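Local structure of putative TRAP PERIPLASMIC SOLUTE BINDING PROTEIN (Haemophilus influenzae, 4PBQ) at residues N95-F100 with E132-K137; G101-P106 with L139-N144; Y107-N112 with H229-G234. The protein probably serves as the periplasmic solute-binding component of a TRAP transporter, and holds the sugar acid L-gulonate in its pocket. One frame throughout, in Å; residues are numbered along the deposited sequence.

Contact 1: residues N95-F100 with E132-K137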
loop_
_atom_site.group_PDB
_atom_site.type_symbol
_atom_site.label_atom_id
_atom_site.label_comp_id
_atom_site.label_asym_id
_atom_site.label_seq_id
_atom_site.Cartn_x
_atom_site.Cartn_y
_atom_site.Cartn_z
ATOM N N ASN A 95 7.941 10.871 -1.474
ATOM C CA ASN A 95 8.453 11.927 -2.386
ATOM C C ASN A 95 8.848 13.208 -1.645
ATOM O O ASN A 95 9.498 14.097 -2.209
ATOM C CB ASN A 95 7.494 12.220 -3.586
ATOM C CG ASN A 95 6.162 12.845 -3.174
ATOM O OD1 ASN A 95 6.025 13.413 -2.098
ATOM N ND2 ASN A 95 5.165 12.742 -4.054
ATOM N N VAL A 96 8.473 13.296 -0.373
ATOM C CA VAL A 96 8.890 14.387 0.496
ATOM C C VAL A 96 10.092 13.962 1.336
ATOM O O VAL A 96 11.024 14.738 1.528
ATOM C CB VAL A 96 7.732 14.854 1.405
ATOM C CG1 VAL A 96 8.218 15.880 2.441
ATOM C CG2 VAL A 96 6.625 15.431 0.548
ATOM N N ASP A 97 10.074 12.729 1.826
ATOM C CA ASP A 97 11.167 12.197 2.629
ATOM C C ASP A 97 11.235 10.712 2.347
ATOM O O ASP A 97 10.321 9.963 2.685
ATOM C CB ASP A 97 10.928 12.458 4.129
ATOM C CG ASP A 97 12.108 12.049 5.006
ATOM O OD1 ASP A 97 12.898 11.182 4.588
ATOM O OD2 ASP A 97 12.247 12.588 6.139
ATOM N N PRO A 98 12.339 10.256 1.758
ATOM C CA PRO A 98 12.366 8.884 1.237
ATOM C C PRO A 98 12.274 7.807 2.312
ATOM O O PRO A 98 11.978 6.670 1.967
ATOM C CB PRO A 98 13.722 8.788 0.525
ATOM C CG PRO A 98 14.197 10.185 0.369
ATOM C CD PRO A 98 13.576 10.999 1.451
ATOM N N ILE A 99 12.528 8.141 3.573
ATOM C CA ILE A 99 12.505 7.112 4.606
ATOM C C ILE A 99 11.132 6.428 4.673
ATOM O O ILE A 99 11.025 5.235 4.981
ATOM C CB ILE A 99 12.949 7.654 5.997
ATOM C CG1 ILE A 99 13.295 6.467 6.903
ATOM C CG2 ILE A 99 11.886 8.553 6.610
ATOM C CD1 ILE A 99 14.344 6.750 7.931
ATOM N N PHE A 100 10.085 7.179 4.372
ATOM C CA PHE A 100 8.724 6.628 4.474
ATOM C C PHE A 100 8.435 5.544 3.447
ATOM O O PHE A 100 7.475 4.782 3.595
ATOM C CB PHE A 100 7.671 7.743 4.362
ATOM C CG PHE A 100 7.838 8.813 5.397
ATOM C CD1 PHE A 100 7.902 8.478 6.750
ATOM C CD2 PHE A 100 7.941 10.139 5.038
ATOM C CE1 PHE A 100 8.069 9.462 7.724
ATOM C CE2 PHE A 100 8.146 11.124 6.005
ATOM C CZ PHE A 100 8.200 10.781 7.353
ATOM N N GLU A 132 5.126 13.082 11.740
ATOM C CA GLU A 132 4.620 14.269 12.425
ATOM C C GLU A 132 5.310 15.563 11.975
ATOM O O GLU A 132 4.705 16.634 11.979
ATOM C CB GLU A 132 4.690 14.086 13.948
ATOM C CG GLU A 132 3.748 12.967 14.374
ATOM C CD GLU A 132 3.902 12.541 15.822
ATOM O OE1 GLU A 132 4.078 13.427 16.679
ATOM O OE2 GLU A 132 3.830 11.314 16.084
ATOM N N LYS A 133 6.568 15.453 11.576
ATOM C CA LYS A 133 7.308 16.584 11.027
ATOM C C LYS A 133 6.647 17.153 9.768
ATOM O O LYS A 133 6.848 18.324 9.413
ATOM C CB LYS A 133 8.730 16.129 10.680
ATOM C CG LYS A 133 9.587 17.160 9.990
ATOM C CD LYS A 133 11.020 16.631 9.831
ATOM C CE LYS A 133 11.945 17.637 9.137
ATOM N NZ LYS A 133 13.349 17.123 9.080
ATOM N N TYR A 134 5.858 16.330 9.100
ATOM C CA TYR A 134 5.191 16.720 7.855
ATOM C C TYR A 134 3.682 16.835 8.024
ATOM O O TYR A 134 2.934 16.859 7.034
ATOM C CB TYR A 134 5.532 15.714 6.753
ATOM C CG TYR A 134 7.022 15.577 6.601
ATOM C CD1 TYR A 134 7.754 16.549 5.940
ATOM C CD2 TYR A 134 7.703 14.514 7.162
ATOM C CE1 TYR A 134 9.134 16.449 5.827
ATOM C CE2 TYR A 134 9.064 14.404 7.052
ATOM C CZ TYR A 134 9.781 15.378 6.377
ATOM O OH TYR A 134 11.166 15.282 6.259
ATOM N N GLY A 135 3.220 16.853 9.271
ATOM C CA GLY A 135 1.827 17.161 9.551
ATOM C C GLY A 135 0.913 15.951 9.689
ATOM O O GLY A 135 -0.315 16.092 9.687
ATOM N N ILE A 136 1.485 14.773 9.838
ATOM C CA ILE A 136 0.650 13.572 9.853
ATOM C C ILE A 136 0.949 12.732 11.080
ATOM O O ILE A 136 2.114 12.457 11.388
ATOM C CB ILE A 136 0.839 12.742 8.563
ATOM C CG1 ILE A 136 0.335 13.503 7.342
ATOM C CG2 ILE A 136 0.102 11.410 8.652
ATOM C CD1 ILE A 136 0.626 12.816 5.989
ATOM N N LYS A 137 -0.116 12.308 11.766
ATOM C CA LYS A 137 -0.002 11.332 12.840
ATOM C C LYS A 137 -0.373 9.939 12.330
ATOM O O LYS A 137 -1.487 9.698 11.848
ATOM C CB LYS A 137 -0.910 11.726 14.001
ATOM C CG LYS A 137 -1.066 10.661 15.066
ATOM C CD LYS A 137 0.204 10.484 15.900
ATOM C CE LYS A 137 -0.050 9.396 16.955
ATOM N NZ LYS A 137 1.093 9.302 17.899
HETATM O O HOH W 1 13.125 15.696 3.417
#
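Three residues of 95-100 gather on one aromatic side chain, Tyr134, the single residue of 132-137 that makes contact; even at their nearest, the CA atoms of Val96 and Tyr134 stay 8.6 Å apart, so the direct contacts are all between side chains. The phenol OH of Tyr134 donates to Asp97 OD2 at 2.9 Å, meeting the oxygen on its anti side, 26° out of the carboxylate plane, with ring and carboxylate nearly perpendicular. The other oxygen, Asp97 OD1, accepts from Ile99 N at 3.2 Å, the donor lying above the carboxylate plane; the two bonds together limit the rotation of the carboxylate. CG of Asp97 stands anti to its own N (chi1 -174°), which carries the carboxylate out toward the tyrosine hydroxyl. Val96 CG1 touches Tyr134 CE1 at 3.6 Å, and Phe100 CE2 meets Tyr134 CE2 at the same distance, the two ring planes 89° apart. Lys133 CG lies over the centre of the tyrosine ring. A water donates to Val96 O and, weakly, to Tyr134 OH. Arg80 holds Tyr134 O from helix 72-81, and Phe100 also packs on Ile127 of helix 122-129. The bond from Ile99 N to Asp97 OD1 defines an Asx turn at the start of the 3-10 segment that begins at Pro98.

Contact 2: residues G101-P106 with L139-N144. With 2UF (L-gulonate), chain D.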
loop_
_atom_site.group_PDB
_atom_site.type_symbol
_atom_site.label_atom_id
_atom_site.label_comp_id
_atom_site.label_asym_id
_atom_site.label_seq_id
_atom_site.Cartn_x
_atom_site.Cartn_y
_atom_site.Cartn_z
ATOM N N GLY A 101 9.239 5.471 2.392
ATOM C CA GLY A 101 9.004 4.488 1.356
ATOM C C GLY A 101 9.719 3.149 1.546
ATOM O O GLY A 101 9.580 2.241 0.706
ATOM N N VAL A 102 10.473 3.022 2.639
ATOM C CA VAL A 102 11.342 1.865 2.839
ATOM C C VAL A 102 10.583 0.533 2.833
ATOM O O VAL A 102 11.125 -0.472 2.386
ATOM C CB VAL A 102 12.191 1.999 4.133
ATOM C CG1 VAL A 102 11.325 1.981 5.385
ATOM C CG2 VAL A 102 13.248 0.910 4.199
ATOM N N TRP A 103 9.332 0.526 3.296
ATOM C CA TRP A 103 8.595 -0.738 3.443
ATOM C C TRP A 103 8.302 -1.397 2.107
ATOM O O TRP A 103 8.057 -2.586 2.083
ATOM C CB TRP A 103 7.274 -0.535 4.221
ATOM C CG TRP A 103 7.472 0.350 5.388
ATOM C CD1 TRP A 103 6.930 1.593 5.591
ATOM C CD2 TRP A 103 8.306 0.088 6.526
ATOM N NE1 TRP A 103 7.388 2.117 6.778
ATOM C CE2 TRP A 103 8.230 1.206 7.368
ATOM C CE3 TRP A 103 9.115 -0.990 6.914
ATOM C CZ2 TRP A 103 8.930 1.280 8.554
ATOM C CZ3 TRP A 103 9.804 -0.905 8.111
ATOM C CH2 TRP A 103 9.715 0.212 8.904
ATOM N N GLU A 104 8.313 -0.609 1.027
ATOM C CA GLU A 104 8.076 -1.088 -0.326
ATOM C C GLU A 104 9.372 -1.403 -1.098
ATOM O O GLU A 104 9.326 -1.708 -2.280
ATOM C CB GLU A 104 7.222 -0.084 -1.101
ATOM C CG GLU A 104 5.721 -0.167 -0.718
ATOM C CD GLU A 104 4.861 0.928 -1.353
ATOM O OE1 GLU A 104 5.418 2.011 -1.670
ATOM O OE2 GLU A 104 3.648 0.677 -1.591
ATOM N N TRP A 105 10.522 -1.392 -0.437
ATOM C CA TRP A 105 11.733 -1.824 -1.120
ATOM C C TRP A 105 11.580 -3.303 -1.504
ATOM O O TRP A 105 11.052 -4.105 -0.728
ATOM C CB TRP A 105 12.964 -1.573 -0.256
ATOM C CG TRP A 105 13.310 -0.106 -0.114
ATOM C CD1 TRP A 105 12.606 0.957 -0.611
ATOM C CD2 TRP A 105 14.407 0.442 0.607
ATOM N NE1 TRP A 105 13.221 2.141 -0.250
ATOM C CE2 TRP A 105 14.324 1.847 0.500
ATOM C CE3 TRP A 105 15.464 -0.115 1.332
ATOM C CZ2 TRP A 105 15.264 2.691 1.079
ATOM C CZ3 TRP A 105 16.397 0.731 1.899
ATOM C CH2 TRP A 105 16.293 2.114 1.764
ATOM N N PRO A 106 12.052 -3.684 -2.700
ATOM C CA PRO A 106 11.740 -5.037 -3.206
ATOM C C PRO A 106 12.328 -6.167 -2.365
ATOM O O PRO A 106 13.463 -6.081 -1.889
ATOM C CB PRO A 106 12.340 -5.022 -4.617
ATOM C CG PRO A 106 12.257 -3.594 -5.013
ATOM C CD PRO A 106 12.611 -2.832 -3.761
ATOM N N LEU A 139 -1.500 6.223 12.884
ATOM C CA LEU A 139 -2.222 5.432 13.885
ATOM C C LEU A 139 -2.053 3.925 13.725
ATOM O O LEU A 139 -2.120 3.202 14.720
ATOM C CB LEU A 139 -3.718 5.768 13.857
ATOM C CG LEU A 139 -4.070 7.202 14.258
ATOM C CD1 LEU A 139 -5.575 7.437 14.108
ATOM C CD2 LEU A 139 -3.590 7.466 15.678
ATOM N N ALA A 140 -1.859 3.441 12.496
ATOM C CA ALA A 140 -1.715 1.999 12.269
ATOM C C ALA A 140 -1.079 1.673 10.929
ATOM O O ALA A 140 -1.336 2.339 9.931
ATOM C CB ALA A 140 -3.076 1.319 12.355
ATOM N N TYR A 141 -0.265 0.621 10.913
ATOM C CA TYR A 141 0.149 -0.026 9.681
ATOM C C TYR A 141 -0.754 -1.220 9.388
ATOM O O TYR A 141 -0.729 -2.237 10.125
ATOM C CB TYR A 141 1.559 -0.573 9.847
ATOM C CG TYR A 141 2.676 0.441 9.870
ATOM C CD1 TYR A 141 3.158 1.016 8.695
ATOM C CD2 TYR A 141 3.283 0.780 11.069
ATOM C CE1 TYR A 141 4.202 1.925 8.732
ATOM C CE2 TYR A 141 4.343 1.671 11.121
ATOM C CZ TYR A 141 4.803 2.230 9.949
ATOM O OH TYR A 141 5.843 3.123 9.996
ATOM N N GLY A 142 -1.556 -1.089 8.341
ATOM C CA GLY A 142 -2.367 -2.176 7.839
ATOM C C GLY A 142 -1.791 -2.753 6.562
ATOM O O GLY A 142 -0.753 -2.311 6.072
HETATM N N MSE A 143 -2.512 -3.702 5.986
HETATM C CA MSE A 143 -2.046 -4.444 4.823
HETATM C C MSE A 143 -2.881 -4.172 3.578
HETATM O O MSE A 143 -4.110 -4.249 3.589
HETATM C CB MSE A 143 -2.054 -5.953 5.157
HETATM C CG MSE A 143 -1.924 -6.868 3.971
HETATM SE SE MSE A 143 -1.953 -8.777 4.400
HETATM C CE MSE A 143 -2.658 -9.443 2.747
ATOM N N ASN A 144 -2.197 -3.815 2.489
ATOM C CA ASN A 144 -2.785 -3.936 1.174
ATOM C C ASN A 144 -2.259 -5.213 0.503
ATOM O O ASN A 144 -3.014 -5.958 -0.104
ATOM C CB ASN A 144 -2.531 -2.673 0.345
ATOM C CG ASN A 144 -3.413 -1.530 0.776
ATOM O OD1 ASN A 144 -4.508 -1.758 1.256
ATOM N ND2 ASN A 144 -2.942 -0.308 0.622
HETATM O O6A 2UF D . -1.842 3.485 -7.048
HETATM C C6 2UF D . -1.265 2.454 -6.677
HETATM O O6B 2UF D . -0.883 1.534 -7.416
HETATM C C5 2UF D . -1.055 2.287 -5.157
HETATM O O5 2UF D . -1.026 0.908 -4.859
HETATM C C4 2UF D . 0.269 2.945 -4.709
HETATM O O4 2UF D . 0.193 4.368 -4.898
HETATM C C3 2UF D . 0.550 2.601 -3.230
HETATM O O3 2UF D . -0.604 2.864 -2.360
HETATM C C2 2UF D . 1.757 3.386 -2.690
HETATM O O2 2UF D . 2.104 2.731 -1.485
HETATM C C1 2UF D . 2.988 3.292 -3.644
HETATM O O1 2UF D . 4.099 3.912 -2.977
HETATM O O HOH W 2 6.604 4.897 8.185
#
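Trp103 and Tyr141 are the residues whose CA atoms come nearest, 10.5 Å apart, where a 3-10 turn (Glu104 N to Gly101 O, 3.1 Å) faces strand 136-151 with no direct hydrogen bond between the two segments. The segments meet through an offset edge-to-face pair: the edge of Tyr141 points to the face of the Trp103 five-membered ring, with centroids 5.3 Å apart and planes at 76°. Trp103 NE1 and Tyr141 OH are 3.7 Å apart, and a water joins them instead, accepting from Trp103 NE1 at 3.2 Å and donating to Tyr141 OH at 2.6 Å. It lies in the plane of both rings, at their edges. The same hydroxyl is hydrogen-bonded to Ala124 O. Val102 CG1 lies over the centre of the indole.

Next along the turn, Glu104 grips L-gulonate with both carboxylate oxygens: O1 of the ligand donates to Glu104 OE1 at 2.7 Å, and O2 to Glu104 OE2 at 2.6 Å. The Glu104 side chain is extended beyond CG (chi2 173°), which carries the carboxylate into the pocket; Ser232 OG also bonds to OE2.

Val118 and Leu119 of helix 112-119 pack on Trp103, and Leu119 also touches Tyr141. Strand 136-151 pairs antiparallel with strand 231-239, Leu139 and Ala140 forming a classic beta bulge opposite Leu236, while helix 248-281 lies against Ala140 and Met143.

Contact 3: residues Y107-N112 with H229-G234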
loop_
_atom_site.group_PDB
_atom_site.type_symbol
_atom_site.label_atom_id
_atom_site.label_comp_id
_atom_site.label_asym_id
_atom_site.label_seq_id
_atom_site.Cartn_x
_atom_site.Cartn_y
_atom_site.Cartn_z
ATOM N N TYR A 107 11.534 -7.206 -2.141
ATOM C CA TYR A 107 11.988 -8.413 -1.441
ATOM C C TYR A 107 12.444 -8.172 0.021
ATOM O O TYR A 107 13.238 -8.926 0.586
ATOM C CB TYR A 107 13.038 -9.159 -2.308
ATOM C CG TYR A 107 12.507 -9.397 -3.711
ATOM C CD1 TYR A 107 11.484 -10.300 -3.934
ATOM C CD2 TYR A 107 12.993 -8.682 -4.801
ATOM C CE1 TYR A 107 10.926 -10.495 -5.208
ATOM C CE2 TYR A 107 12.455 -8.857 -6.067
ATOM C CZ TYR A 107 11.438 -9.778 -6.284
ATOM O OH TYR A 107 10.915 -9.975 -7.544
ATOM N N LEU A 108 11.886 -7.137 0.642
ATOM C CA LEU A 108 12.177 -6.828 2.033
ATOM C C LEU A 108 11.559 -7.861 2.978
ATOM O O LEU A 108 12.170 -8.216 3.990
ATOM C CB LEU A 108 11.665 -5.424 2.369
ATOM C CG LEU A 108 12.156 -4.781 3.660
ATOM C CD1 LEU A 108 13.666 -4.586 3.652
ATOM C CD2 LEU A 108 11.428 -3.451 3.848
ATOM N N PHE A 109 10.363 -8.350 2.635
ATOM C CA PHE A 109 9.603 -9.275 3.485
ATOM C C PHE A 109 9.282 -10.580 2.778
ATOM O O PHE A 109 8.840 -10.546 1.636
ATOM C CB PHE A 109 8.261 -8.664 3.882
ATOM C CG PHE A 109 8.355 -7.328 4.535
ATOM C CD1 PHE A 109 9.269 -7.077 5.548
ATOM C CD2 PHE A 109 7.490 -6.321 4.163
ATOM C CE1 PHE A 109 9.334 -5.838 6.157
ATOM C CE2 PHE A 109 7.545 -5.067 4.779
ATOM C CZ PHE A 109 8.465 -4.829 5.773
ATOM N N LYS A 110 9.430 -11.710 3.487
ATOM C CA LYS A 110 9.245 -13.046 2.890
ATOM C C LYS A 110 7.784 -13.474 2.713
ATOM O O LYS A 110 7.472 -14.256 1.811
ATOM C CB LYS A 110 10.023 -14.116 3.683
ATOM C CG LYS A 110 9.325 -14.659 4.928
ATOM C CD LYS A 110 10.231 -15.663 5.680
ATOM C CE LYS A 110 9.413 -16.631 6.533
ATOM N NZ LYS A 110 9.360 -16.227 7.949
ATOM N N ASP A 111 6.898 -12.942 3.560
ATOM C CA ASP A 111 5.479 -13.269 3.517
ATOM C C ASP A 111 4.681 -12.265 4.355
ATOM O O ASP A 111 5.260 -11.370 4.977
ATOM C CB ASP A 111 5.218 -14.721 3.968
ATOM C CG ASP A 111 5.782 -15.046 5.350
ATOM O OD1 ASP A 111 5.784 -14.181 6.255
ATOM O OD2 ASP A 111 6.211 -16.213 5.545
ATOM N N ASN A 112 3.363 -12.407 4.347
ATOM C CA ASN A 112 2.488 -11.471 5.051
ATOM C C ASN A 112 2.800 -11.393 6.554
ATOM O O ASN A 112 2.850 -10.300 7.128
ATOM C CB ASN A 112 1.022 -11.856 4.891
ATOM C CG ASN A 112 0.504 -11.652 3.482
ATOM O OD1 ASN A 112 0.941 -10.751 2.762
ATOM N ND2 ASN A 112 -0.456 -12.475 3.090
ATOM N N HIS A 229 6.838 -8.790 -5.832
ATOM C CA HIS A 229 8.090 -8.035 -5.825
ATOM C C HIS A 229 8.229 -7.005 -4.704
ATOM O O HIS A 229 9.333 -6.707 -4.266
ATOM C CB HIS A 229 8.296 -7.376 -7.189
ATOM C CG HIS A 229 7.112 -6.595 -7.682
ATOM N ND1 HIS A 229 6.025 -7.191 -8.284
ATOM C CD2 HIS A 229 6.839 -5.269 -7.647
ATOM C CE1 HIS A 229 5.131 -6.265 -8.596
ATOM N NE2 HIS A 229 5.610 -5.085 -8.235
ATOM N N ILE A 230 7.092 -6.460 -4.255
ATOM C CA ILE A 230 7.044 -5.331 -3.328
ATOM C C ILE A 230 5.839 -5.553 -2.407
ATOM O O ILE A 230 4.802 -6.064 -2.875
ATOM C CB ILE A 230 6.915 -3.986 -4.083
ATOM C CG1 ILE A 230 8.265 -3.593 -4.714
ATOM C CG2 ILE A 230 6.350 -2.864 -3.165
ATOM C CD1 ILE A 230 8.227 -2.322 -5.584
ATOM N N PHE A 231 5.983 -5.228 -1.123
ATOM C CA PHE A 231 4.864 -5.318 -0.174
ATOM C C PHE A 231 4.333 -3.922 0.089
ATOM O O PHE A 231 5.087 -3.038 0.460
ATOM C CB PHE A 231 5.278 -5.932 1.172
ATOM C CG PHE A 231 4.113 -6.064 2.130
ATOM C CD1 PHE A 231 3.286 -7.185 2.103
ATOM C CD2 PHE A 231 3.787 -5.028 2.981
ATOM C CE1 PHE A 231 2.176 -7.273 2.967
ATOM C CE2 PHE A 231 2.680 -5.118 3.844
ATOM C CZ PHE A 231 1.880 -6.234 3.819
ATOM N N SER A 232 3.027 -3.724 -0.072
ATOM C CA SER A 232 2.412 -2.417 0.136
ATOM C C SER A 232 1.571 -2.368 1.415
ATOM O O SER A 232 0.520 -3.005 1.492
ATOM C CB SER A 232 1.535 -2.096 -1.055
ATOM O OG SER A 232 2.285 -1.635 -2.167
ATOM N N PRO A 233 2.022 -1.606 2.408
ATOM C CA PRO A 233 1.183 -1.349 3.587
ATOM C C PRO A 233 0.162 -0.264 3.297
ATOM O O PRO A 233 0.387 0.574 2.426
ATOM C CB PRO A 233 2.169 -0.812 4.608
ATOM C CG PRO A 233 3.465 -0.706 3.945
ATOM C CD PRO A 233 3.287 -0.866 2.492
ATOM N N GLY A 234 -0.941 -0.295 4.033
ATOM C CA GLY A 234 -1.914 0.786 4.033
ATOM C C GLY A 234 -1.872 1.491 5.385
ATOM O O GLY A 234 -2.179 0.895 6.427
#
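Phe109 and Phe231 are brought together by different first torsions: CG of Phe109 stands anti to its carbonyl carbon, whereas that of Phe231 stands anti to its backbone N (chi1 -178°). Both CB atoms point across the contact, and the rings form an offset edge-to-face pair, the edge of Phe109 directed at the face of Phe231, with centroids 5.8 Å apart and planes at 76°. The closest atoms are Phe109 CD2 and Phe231 CB, at 3.7 Å. Asn112 OD1 lies in the plane of the Phe231 ring, at its edge, 3.7 Å from Phe231 CE1, while the ND2 of this amide is bound by Glu273.

The contact joins the loop before helix 112-119 to strand 231-239 and the residues just before it. Asp111 is the N-cap of that helix, its OD1 accepting from Glu114 N, while Ala115 of the helix packs on both phenylalanines and Phe146, on strand 136-151, gives Phe231 a second edge-to-face partner.

At the other end, Tyr107 N donates to His229 O at 3.1 Å, with an N-H...O angle of 143° and the donor tilted out of the carbonyl plane. That same oxygen sits 4.0 Å above the centre of the Tyr107 ring, so backbone and side chain of one residue converge on a single carbonyl. Tyr107 OH comes within 3.7 Å of His229 CB. The imidazole of His229 turns away from Tyr107 and stacks on Trp177 of helix 172-180, with ND1 bonded to Ser227 and NE2 to Glu206.

In the fold
Segments 95-100, 101-106 and 107-112 follow one another without a break between strand 86-89 and helix 112-119. Their partners come later: contacts 1 and 2 use strand 136-151 and the residues leading into it, while contact 3 uses strand 231-239, its antiparallel neighbour in the mixed sheet. The segments therefore alternate along the chain. Centres lie about 13 Å apart for contacts 1 and 2, 8 Å for contacts 2 and 3, and 20 Å for contacts 1 and 3. Contacts 2 and 3 touch through a backbone hydrogen bond, Gly142 N to Gly234 O at 2.8 Å, and through Ser232 OG with Glu104 OE2. Contact 1 is partly buried, contacts 2 and 3 buried; 101-106 carries Glu104 to the L-gulonate pocket.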